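Local coordinates for protein nine-heme cytochrome c (PDB 1OFW) that carries electrons through nine covalently bound c-type hemes and may form part of a transmembrane redox complex that passes electrons to the cytoplasm for sulfate reduction, at residues Thr134-Pro139 with Ala159-Leu164; Ser99-Gln104 with Gln215-Lys220; Met142-Gly145 with Thr149-Pro152. All blocks are in the same frame, centred on the assembly; numbering follows the deposited sequence. Where two conformers were deposited one is given.

Overall arrangement
Contacts 1 and 3 are neighbours: contact 1 sets the loop before helix 139-147 against helix 152-164, and contact 3 closes the connection between those two helices. Their centres lie about 13 Å apart, and they touch directly where Met137 CE of contact 1 meets Met142 SD of contact 3 at 3.8 Å. Contact 2 is set apart, close to the middle of the chain: its centre is about 22 Å from that of contact 1 and about 29 Å from that of contact 3. It is also the one that holds heme ligands, His101 for heme 3 and His218 for heme 4. The other two stay farther from the redox centres, the side chain of Thr162 being about 9 Å from a heme and Gly145 about 10 Å.

Contact 1: residues Thr134-Pro139 with Ala159-Leu164; sequences TPSMTP and AAETVL
Thr134 meets Glu161 and Thr162 of helix 152-164 at the start of a type I beta turn, Thr134 to Met137, reinforced by an ST turn in which Ser136 N donates to Thr134 OG1 (3.0 Å, N-H...O angle 169°). Traced outward, the Thr134 side chain first presents CB to Thr162 OG1 at 3.3 Å. Its methyl CG2 lies equally close to that hydroxyl oxygen. OG1, on the other branch, is swung anti to the backbone N (chi1 171°), which puts it 3.3 Å from Glu161 OE2 and in position to accept from Ser136 N. At the more exposed edge, the extended Glu161 chain crosses Thr134 at about a right angle and its OE2 accepts from Ser136 OG; the modelled 2.4 Å is unusually short, and its exact value is doubtful. Thr162 also packs on Val34, so helix 152-164 lies between this turn and strand 33-36. The Thr162 hydroxyl takes part in two bonds: it is hydrogen-bonded to Leu158 O one helical turn back, and its OG1 accepts from Thr134 N over 2.9 Å, a bent bond of 139°.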
loop_
_atom_site.group_PDB
_atom_site.type_symbol
_atom_site.label_atom_id
_atom_site.label_comp_id
_atom_site.label_asym_id
_atom_site.label_seq_id
_atom_site.Cartn_x
_atom_site.Cartn_y
_atom_site.Cartn_z
ATOM N N THR A 134 -3.761 15.716 -12.236
ATOM C CA THR A 134 -2.911 16.742 -12.784
ATOM C C THR A 134 -3.278 18.134 -12.270
ATOM O O THR A 134 -4.440 18.502 -12.152
ATOM C CB THR A 134 -2.900 16.798 -14.322
ATOM O OG1 THR A 134 -2.199 17.985 -14.739
ATOM C CG2 THR A 134 -4.310 16.908 -14.881
ATOM N N PRO A 135 -2.262 18.952 -11.957
ATOM C CA PRO A 135 -2.533 20.346 -11.589
ATOM C C PRO A 135 -3.228 21.130 -12.668
ATOM O O PRO A 135 -3.793 22.184 -12.404
ATOM C CB PRO A 135 -1.130 20.944 -11.414
ATOM C CG PRO A 135 -0.298 19.768 -11.016
ATOM C CD PRO A 135 -0.817 18.636 -11.869
ATOM N N SER A 136 -3.250 20.653 -13.897
ATOM C CA SER A 136 -3.912 21.373 -14.975
ATOM C C SER A 136 -5.428 21.396 -14.906
ATOM O O SER A 136 -6.100 22.251 -15.501
ATOM C CB SER A 136 -3.483 20.722 -16.302
ATOM O OG SER A 136 -2.069 20.790 -16.408
ATOM N N MET A 137 -6.051 20.445 -14.200
ATOM C CA MET A 137 -7.514 20.486 -14.094
ATOM C C MET A 137 -7.989 21.794 -13.495
ATOM O O MET A 137 -7.436 22.216 -12.484
ATOM C CB MET A 137 -7.983 19.320 -13.206
ATOM C CG MET A 137 -9.494 19.325 -13.028
ATOM S SD MET A 137 -10.086 18.167 -11.800
ATOM C CE MET A 137 -9.507 18.858 -10.282
ATOM N N THR A 138 -8.988 22.458 -14.052
ATOM C CA THR A 138 -9.445 23.715 -13.470
ATOM C C THR A 138 -10.578 23.493 -12.489
ATOM O O THR A 138 -11.237 22.453 -12.480
ATOM C CB THR A 138 -10.020 24.649 -14.570
ATOM O OG1 THR A 138 -11.162 23.990 -15.151
ATOM C CG2 THR A 138 -9.047 24.902 -15.703
ATOM N N PRO A 139 -10.919 24.467 -11.649
ATOM C CA PRO A 139 -12.119 24.339 -10.820
ATOM C C PRO A 139 -13.406 24.176 -11.604
ATOM O O PRO A 139 -14.328 23.487 -11.168
ATOM C CB PRO A 139 -12.154 25.667 -10.060
ATOM C CG PRO A 139 -10.737 26.132 -10.064
ATOM C CD PRO A 139 -10.174 25.709 -11.406
ATOM N N ALA A 159 -6.921 12.627 -17.727
ATOM C CA ALA A 159 -6.372 11.354 -17.283
ATOM C C ALA A 159 -5.037 11.085 -17.960
ATOM O O ALA A 159 -4.048 10.661 -17.358
ATOM C CB ALA A 159 -7.358 10.239 -17.597
ATOM N N ALA A 160 -4.966 11.340 -19.277
ATOM C CA ALA A 160 -3.708 11.068 -19.973
ATOM C C ALA A 160 -2.596 11.980 -19.532
ATOM O O ALA A 160 -1.438 11.584 -19.392
ATOM C CB ALA A 160 -3.938 11.214 -21.473
ATOM N N GLU A 161 -2.894 13.244 -19.310
ATOM C CA GLU A 161 -1.897 14.192 -18.835
ATOM C C GLU A 161 -1.356 13.739 -17.491
ATOM O O GLU A 161 -0.167 13.736 -17.199
ATOM C CB GLU A 161 -2.496 15.597 -18.766
ATOM C CG GLU A 161 -1.549 16.593 -18.142
ATOM C CD GLU A 161 -2.111 18.008 -18.186
ATOM O OE1 GLU A 161 -3.274 18.202 -18.580
ATOM O OE2 GLU A 161 -1.354 18.929 -17.815
ATOM N N THR A 162 -2.275 13.299 -16.641
ATOM C CA THR A 162 -1.856 12.808 -15.324
ATOM C C THR A 162 -0.976 11.596 -15.439
ATOM O O THR A 162 0.128 11.523 -14.864
ATOM C CB THR A 162 -3.108 12.482 -14.484
ATOM O OG1 THR A 162 -3.899 13.646 -14.332
ATOM C CG2 THR A 162 -2.720 12.047 -13.064
ATOM N N VAL A 163 -1.420 10.572 -16.176
ATOM C CA VAL A 163 -0.666 9.334 -16.321
ATOM C C VAL A 163 0.717 9.604 -16.911
ATOM O O VAL A 163 1.730 9.034 -16.470
ATOM C CB VAL A 163 -1.401 8.274 -17.153
ATOM C CG1 VAL A 163 -0.496 7.130 -17.538
ATOM C CG2 VAL A 163 -2.590 7.757 -16.341
ATOM N N LEU A 164 0.763 10.496 -17.908
ATOM C CA LEU A 164 2.051 10.658 -18.586
ATOM C C LEU A 164 3.054 11.401 -17.740
ATOM O O LEU A 164 4.268 11.250 -17.974
ATOM C CB LEU A 164 1.775 11.334 -19.935
ATOM C CG LEU A 164 1.001 10.436 -20.920
ATOM C CD1 LEU A 164 0.616 11.250 -22.143
ATOM C CD2 LEU A 164 1.803 9.201 -21.327
#

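Contact 2: residues Ser99-Gln104 with Gln215-Lys220; sequences SCHEQQ and QAFHNK. With HEC (heme c), chain E.
Phe217 reaches across to His101 from the end of helix 212-217, and this pair makes the entire direct contact between the segments; the nearest backbones, at the same two residues, stay 10.0 Å apart from CA to CA. Just before it, Ala216 turns its methyl to heme 3 rather than to the facing helix: its CB lies 3.6 Å from CAA, the first carbon of a propionate arm.

Phe217 then brings CE1 to within 3.9 Å of His101 ND1, with CZ slightly farther. The ring planes are inclined at 65° and the centroids are 5.6 Å apart, an oblique arrangement that is neither a stack nor a clean edge-to-face pair. The Phe217 ring also meets the Trp126 ring and the side chain of Cys130, which is about 4 Å away and carries heme 5. Next, His218 leaves the helix at the centre of an inverse gamma turn and gives its NE2 to the iron of heme 4, with His115 as the other axial ligand.

On the facing helix 97-107, His101 NE2 binds the iron of heme 3 at 2.0 Å, and the ring stands edge-on to the porphyrin, CE1 being 3.0 Å from NB. ND1, on the far edge of the imidazole, is the atom Phe217 meets. Cys100 SG, anti to its own N (chi1 -178°), closes the thioether to CAC at 1.8 Å. With Cys97 as the second attachment, this is a CXXCH heme-attachment motif, whose histidine pairs with the distant His40 in the bis-histidine coordination characteristic of class III cytochromes c.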
loop_
_atom_site.group_PDB
_atom_site.type_symbol
_atom_site.label_atom_id
_atom_site.label_comp_id
_atom_site.label_asym_id
_atom_site.label_seq_id
_atom_site.Cartn_x
_atom_site.Cartn_y
_atom_site.Cartn_z
ATOM N N SER A 99 -8.929 -2.739 -0.229
ATOM C CA SER A 99 -9.092 -4.108 0.156
ATOM C C SER A 99 -8.389 -4.980 -0.872
ATOM O O SER A 99 -7.715 -5.895 -0.395
ATOM C CB SER A 99 -10.542 -4.536 0.331
ATOM O OG SER A 99 -11.056 -4.964 -0.914
ATOM N N CYS A 100 -8.519 -4.728 -2.163
ATOM C CA CYS A 100 -7.750 -5.608 -3.039
ATOM C C CYS A 100 -6.249 -5.397 -2.888
ATOM O O CYS A 100 -5.502 -6.369 -2.877
ATOM C CB CYS A 100 -8.172 -5.369 -4.489
ATOM S SG CYS A 100 -7.272 -6.483 -5.577
ATOM N N HIS A 101 -5.827 -4.141 -2.772
ATOM C CA HIS A 101 -4.388 -3.879 -2.616
ATOM C C HIS A 101 -3.918 -4.567 -1.334
ATOM O O HIS A 101 -2.835 -5.182 -1.285
ATOM C CB HIS A 101 -4.135 -2.392 -2.683
ATOM C CG HIS A 101 -4.377 -1.720 -3.992
ATOM N ND1 HIS A 101 -4.390 -0.359 -4.077
ATOM C CD2 HIS A 101 -4.634 -2.179 -5.235
ATOM C CE1 HIS A 101 -4.635 0.012 -5.350
ATOM N NE2 HIS A 101 -4.778 -1.090 -6.065
ATOM N N GLU A 102 -4.736 -4.507 -0.292
ATOM C CA GLU A 102 -4.311 -5.191 0.942
ATOM C C GLU A 102 -4.182 -6.669 0.704
ATOM O O GLU A 102 -3.225 -7.280 1.199
ATOM C CB GLU A 102 -5.310 -4.987 2.084
ATOM C CG GLU A 102 -5.338 -3.626 2.694
ATOM C CD GLU A 102 -6.050 -3.587 4.047
ATOM O OE1 GLU A 102 -5.925 -2.546 4.717
ATOM O OE2 GLU A 102 -6.724 -4.577 4.406
ATOM N N GLN A 103 -5.126 -7.288 0.007
ATOM C CA GLN A 103 -5.062 -8.704 -0.290
ATOM C C GLN A 103 -3.767 -9.046 -1.035
ATOM O O GLN A 103 -3.188 -10.117 -0.786
ATOM C CB GLN A 103 -6.226 -9.160 -1.147
ATOM C CG GLN A 103 -7.643 -9.260 -0.677
ATOM C CD GLN A 103 -8.555 -9.792 -1.804
ATOM O OE1 GLN A 103 -9.220 -9.048 -2.548
ATOM N NE2 GLN A 103 -8.561 -11.124 -1.954
ATOM N N GLN A 104 -3.339 -8.177 -1.957
ATOM C CA GLN A 104 -2.086 -8.399 -2.654
ATOM C C GLN A 104 -0.935 -8.559 -1.635
ATOM O O GLN A 104 -0.123 -9.483 -1.814
ATOM C CB GLN A 104 -1.748 -7.297 -3.640
ATOM C CG GLN A 104 -2.692 -7.219 -4.844
ATOM C CD GLN A 104 -2.346 -8.295 -5.857
ATOM O OE1 GLN A 104 -1.279 -8.328 -6.469
ATOM N NE2 GLN A 104 -3.284 -9.161 -6.093
ATOM N N GLN A 215 5.636 -0.278 -6.465
ATOM C CA GLN A 215 6.328 0.928 -6.905
ATOM C C GLN A 215 5.573 2.210 -6.621
ATOM O O GLN A 215 6.100 3.251 -6.248
ATOM C CB GLN A 215 6.580 0.855 -8.428
ATOM C CG GLN A 215 7.737 -0.068 -8.807
ATOM C CD GLN A 215 7.777 -0.245 -10.329
ATOM O OE1 GLN A 215 6.872 0.113 -11.076
ATOM N NE2 GLN A 215 8.835 -0.868 -10.803
ATOM N N ALA A 216 4.239 2.191 -6.816
ATOM C CA ALA A 216 3.394 3.327 -6.574
ATOM C C ALA A 216 3.267 3.730 -5.120
ATOM O O ALA A 216 3.283 4.912 -4.816
ATOM C CB ALA A 216 1.960 3.037 -7.062
ATOM N N PHE A 217 3.130 2.741 -4.234
ATOM C CA PHE A 217 2.871 3.041 -2.816
ATOM C C PHE A 217 4.165 3.157 -2.007
ATOM O O PHE A 217 4.136 3.814 -0.964
ATOM C CB PHE A 217 1.917 2.011 -2.198
ATOM C CG PHE A 217 0.484 2.308 -2.664
ATOM C CD1 PHE A 217 -0.040 1.729 -3.792
ATOM C CD2 PHE A 217 -0.260 3.195 -1.928
ATOM C CE1 PHE A 217 -1.347 2.077 -4.170
ATOM C CE2 PHE A 217 -1.553 3.504 -2.274
ATOM C CZ PHE A 217 -2.101 2.910 -3.383
ATOM N N HIS A 218 5.249 2.587 -2.500
ATOM C CA HIS A 218 6.575 2.735 -1.845
ATOM C C HIS A 218 7.158 4.027 -2.368
ATOM O O HIS A 218 8.033 4.038 -3.239
ATOM C CB HIS A 218 7.430 1.531 -2.169
ATOM C CG HIS A 218 6.922 0.216 -1.675
ATOM N ND1 HIS A 218 7.422 -0.961 -2.141
ATOM C CD2 HIS A 218 5.974 -0.170 -0.787
ATOM C CE1 HIS A 218 6.834 -1.998 -1.562
ATOM N NE2 HIS A 218 5.924 -1.516 -0.721
ATOM N N ASN A 219 6.604 5.120 -1.871
ATOM C CA ASN A 219 6.758 6.368 -2.615
ATOM C C ASN A 219 7.623 7.411 -1.922
ATOM O O ASN A 219 7.486 8.600 -2.219
ATOM C CB ASN A 219 5.366 6.927 -2.923
ATOM C CG ASN A 219 4.505 7.054 -1.689
ATOM O OD1 ASN A 219 4.946 7.199 -0.545
ATOM N ND2 ASN A 219 3.192 6.967 -1.911
ATOM N N LYS A 220 8.504 7.030 -1.012
ATOM C CA LYS A 220 9.546 7.891 -0.447
ATOM C C LYS A 220 10.845 7.101 -0.591
ATOM O O LYS A 220 10.812 5.880 -0.477
ATOM C CB LYS A 220 9.308 8.264 0.995
ATOM C CG LYS A 220 8.042 9.010 1.318
ATOM C CD LYS A 220 8.070 10.459 0.941
ATOM C CE LYS A 220 6.873 11.245 1.451
ATOM N NZ LYS A 220 6.350 12.163 0.397
HETATM FE FE HEC E . -5.178 -1.077 -8.021
HETATM C CHA HEC E . -2.003 -1.118 -9.167
HETATM C CHB HEC E . -5.075 2.372 -7.815
HETATM C CHC HEC E . -8.518 -1.006 -7.509
HETATM C CHD HEC E . -5.230 -4.501 -7.994
HETATM N NA HEC E . -3.782 0.321 -8.313
HETATM C C1A HEC E . -2.501 0.118 -8.801
HETATM C C2A HEC E . -1.823 1.388 -8.831
HETATM C C3A HEC E . -2.635 2.321 -8.336
HETATM C C4A HEC E . -3.925 1.673 -8.129
HETATM C CMA HEC E . -2.345 3.777 -8.050
HETATM C CAA HEC E . -0.389 1.573 -9.386
HETATM C CBA HEC E . -0.353 1.459 -10.941
HETATM C CGA HEC E . -1.242 2.562 -11.521
HETATM O O1A HEC E . -0.796 3.704 -11.454
HETATM O O2A HEC E . -2.368 2.218 -11.960
HETATM N NB HEC E . -6.505 0.387 -7.722
HETATM C C1B HEC E . -6.314 1.761 -7.686
HETATM C C2B HEC E . -7.578 2.435 -7.484
HETATM C C3B HEC E . -8.538 1.484 -7.379
HETATM C C4B HEC E . -7.875 0.216 -7.552
HETATM C CMB HEC E . -7.714 3.957 -7.397
HETATM C CAB HEC E . -10.039 1.588 -7.106
HETATM C CBB HEC E . -10.789 2.602 -8.032
HETATM N NC HEC E . -6.583 -2.478 -7.773
HETATM C C1C HEC E . -7.938 -2.263 -7.521
HETATM C C2C HEC E . -8.600 -3.527 -7.264
HETATM C C3C HEC E . -7.684 -4.489 -7.423
HETATM C C4C HEC E . -6.429 -3.843 -7.734
HETATM C CMC HEC E . -10.082 -3.593 -6.834
HETATM C CAC HEC E . -7.772 -5.992 -7.249
HETATM C CBC HEC E . -9.137 -6.652 -7.569
HETATM N ND HEC E . -3.876 -2.521 -8.491
HETATM C C1D HEC E . -4.086 -3.874 -8.410
HETATM C C2D HEC E . -2.895 -4.569 -8.852
HETATM C C3D HEC E . -2.029 -3.636 -9.269
HETATM C C4D HEC E . -2.600 -2.336 -8.989
HETATM C CMD HEC E . -2.743 -6.083 -8.844
HETATM C CAD HEC E . -0.658 -3.822 -9.934
HETATM C CBD HEC E . -0.844 -4.145 -11.436
HETATM C CGD HEC E . 0.440 -4.611 -12.101
HETATM O O1D HEC E . 0.590 -4.430 -13.331
HETATM O O2D HEC E . 1.297 -5.174 -11.402
#

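Contact 3: residues Met142-Gly145 with Thr149-Pro152; sequences MQKG and TLLP
Lys144 receives both Thr149 and Leu150 at its carbonyl oxygen, and this is the close-packed part of the contact. Thr149 N donates to Lys144 O over 2.9 Å with an N-H...O angle of 144°; Leu150 N adds a second, weak bond to the same oxygen at 3.2 Å. The first of these is a backbone bond from residue i+5 back to residue i, made at the C-terminal end of helix 139-147. Next to this bonded group, Leu150 rests its CB 3.9 Å from Lys144 CB and 4.0 Å from Gly145 N. With CG anti to the backbone N (chi1 -174°), the Leu150 chain runs on beside the helix, CD1 coming 4.1 Å from Lys144 CB.

The outer side is looser. Thr149 crosses Lys144 at about a right angle, and only its OG1 makes the side-chain approach, 3.7 Å from Lys144 CB. Beyond CG the lysine chain bends twice and carries its amine away from the loop, on an exposed surface shared with Thr149.

Met142 of the same helix points away from the loop and is buried, packing on Pro18, Ala29 and Pro32. Separately, Gln143 NE2 is hydrogen-bonded to Asn24 O. Past Leu150 the chain leads directly to Leu151, the N-cap residue of helix 152-164, so the contact closes the short connection between helices 139-147 and 152-164.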
loop_
_atom_site.group_PDB
_atom_site.type_symbol
_atom_site.label_atom_id
_atom_site.label_comp_id
_atom_site.label_asym_id
_atom_site.label_seq_id
_atom_site.Cartn_x
_atom_site.Cartn_y
_atom_site.Cartn_z
ATOM N N MET A 142 -13.519 20.519 -12.477
ATOM C CA MET A 142 -13.945 19.767 -11.263
ATOM C C MET A 142 -15.428 19.776 -11.079
ATOM O O MET A 142 -16.048 18.764 -10.770
ATOM C CB MET A 142 -13.185 20.379 -10.071
ATOM C CG MET A 142 -13.545 19.711 -8.740
ATOM S SD MET A 142 -12.864 18.034 -8.644
ATOM C CE MET A 142 -13.103 17.674 -6.915
ATOM N N GLN A 143 -16.062 20.975 -11.282
ATOM C CA GLN A 143 -17.500 21.060 -11.134
ATOM C C GLN A 143 -18.234 20.183 -12.129
ATOM O O GLN A 143 -19.181 19.467 -11.838
ATOM C CB GLN A 143 -18.019 22.507 -11.325
ATOM C CG GLN A 143 -17.619 23.425 -10.167
ATOM C CD GLN A 143 -18.240 22.947 -8.863
ATOM O OE1 GLN A 143 -19.466 22.792 -8.780
ATOM N NE2 GLN A 143 -17.380 22.647 -7.898
ATOM N N LYS A 144 -17.750 20.226 -13.378
ATOM C CA LYS A 144 -18.395 19.380 -14.383
ATOM C C LYS A 144 -18.237 17.906 -14.080
ATOM O O LYS A 144 -19.117 17.093 -14.327
ATOM C CB LYS A 144 -17.856 19.706 -15.779
ATOM C CG LYS A 144 -18.034 21.172 -16.178
ATOM C CD LYS A 144 -17.500 21.457 -17.582
ATOM C CE LYS A 144 -18.323 22.574 -18.229
ATOM N NZ LYS A 144 -17.499 23.439 -19.128
ATOM N N GLY A 145 -17.068 17.581 -13.487
ATOM C CA GLY A 145 -16.855 16.184 -13.140
ATOM C C GLY A 145 -17.826 15.690 -12.102
ATOM O O GLY A 145 -18.430 14.627 -12.105
ATOM N N THR A 149 -21.208 16.264 -16.198
ATOM C CA THR A 149 -21.367 16.928 -17.487
ATOM C C THR A 149 -20.021 17.166 -18.129
ATOM O O THR A 149 -19.850 17.777 -19.169
ATOM C CB THR A 149 -22.156 18.240 -17.348
ATOM O OG1 THR A 149 -21.400 19.219 -16.611
ATOM C CG2 THR A 149 -23.442 18.053 -16.543
ATOM N N LEU A 150 -18.942 16.656 -17.532
ATOM C CA LEU A 150 -17.644 16.809 -18.152
ATOM C C LEU A 150 -17.621 16.001 -19.468
ATOM O O LEU A 150 -18.052 14.860 -19.451
ATOM C CB LEU A 150 -16.504 16.342 -17.227
ATOM C CG LEU A 150 -15.070 16.580 -17.703
ATOM C CD1 LEU A 150 -14.696 18.047 -17.742
ATOM C CD2 LEU A 150 -14.049 15.825 -16.840
ATOM N N LEU A 151 -17.115 16.602 -20.531
ATOM C CA LEU A 151 -17.073 15.874 -21.806
ATOM C C LEU A 151 -16.097 14.713 -21.739
ATOM O O LEU A 151 -15.012 14.912 -21.191
ATOM C CB LEU A 151 -16.692 16.804 -22.959
ATOM C CG LEU A 151 -17.787 17.817 -23.342
ATOM C CD1 LEU A 151 -17.219 18.890 -24.242
ATOM C CD2 LEU A 151 -18.955 17.075 -23.972
ATOM N N PRO A 152 -16.431 13.564 -22.292
ATOM C CA PRO A 152 -15.549 12.404 -22.160
ATOM C C PRO A 152 -14.146 12.680 -22.719
ATOM O O PRO A 152 -13.191 12.088 -22.192
ATOM C CB PRO A 152 -16.240 11.300 -22.970
ATOM C CG PRO A 152 -17.672 11.736 -23.052
ATOM C CD PRO A 152 -17.615 13.239 -23.129
#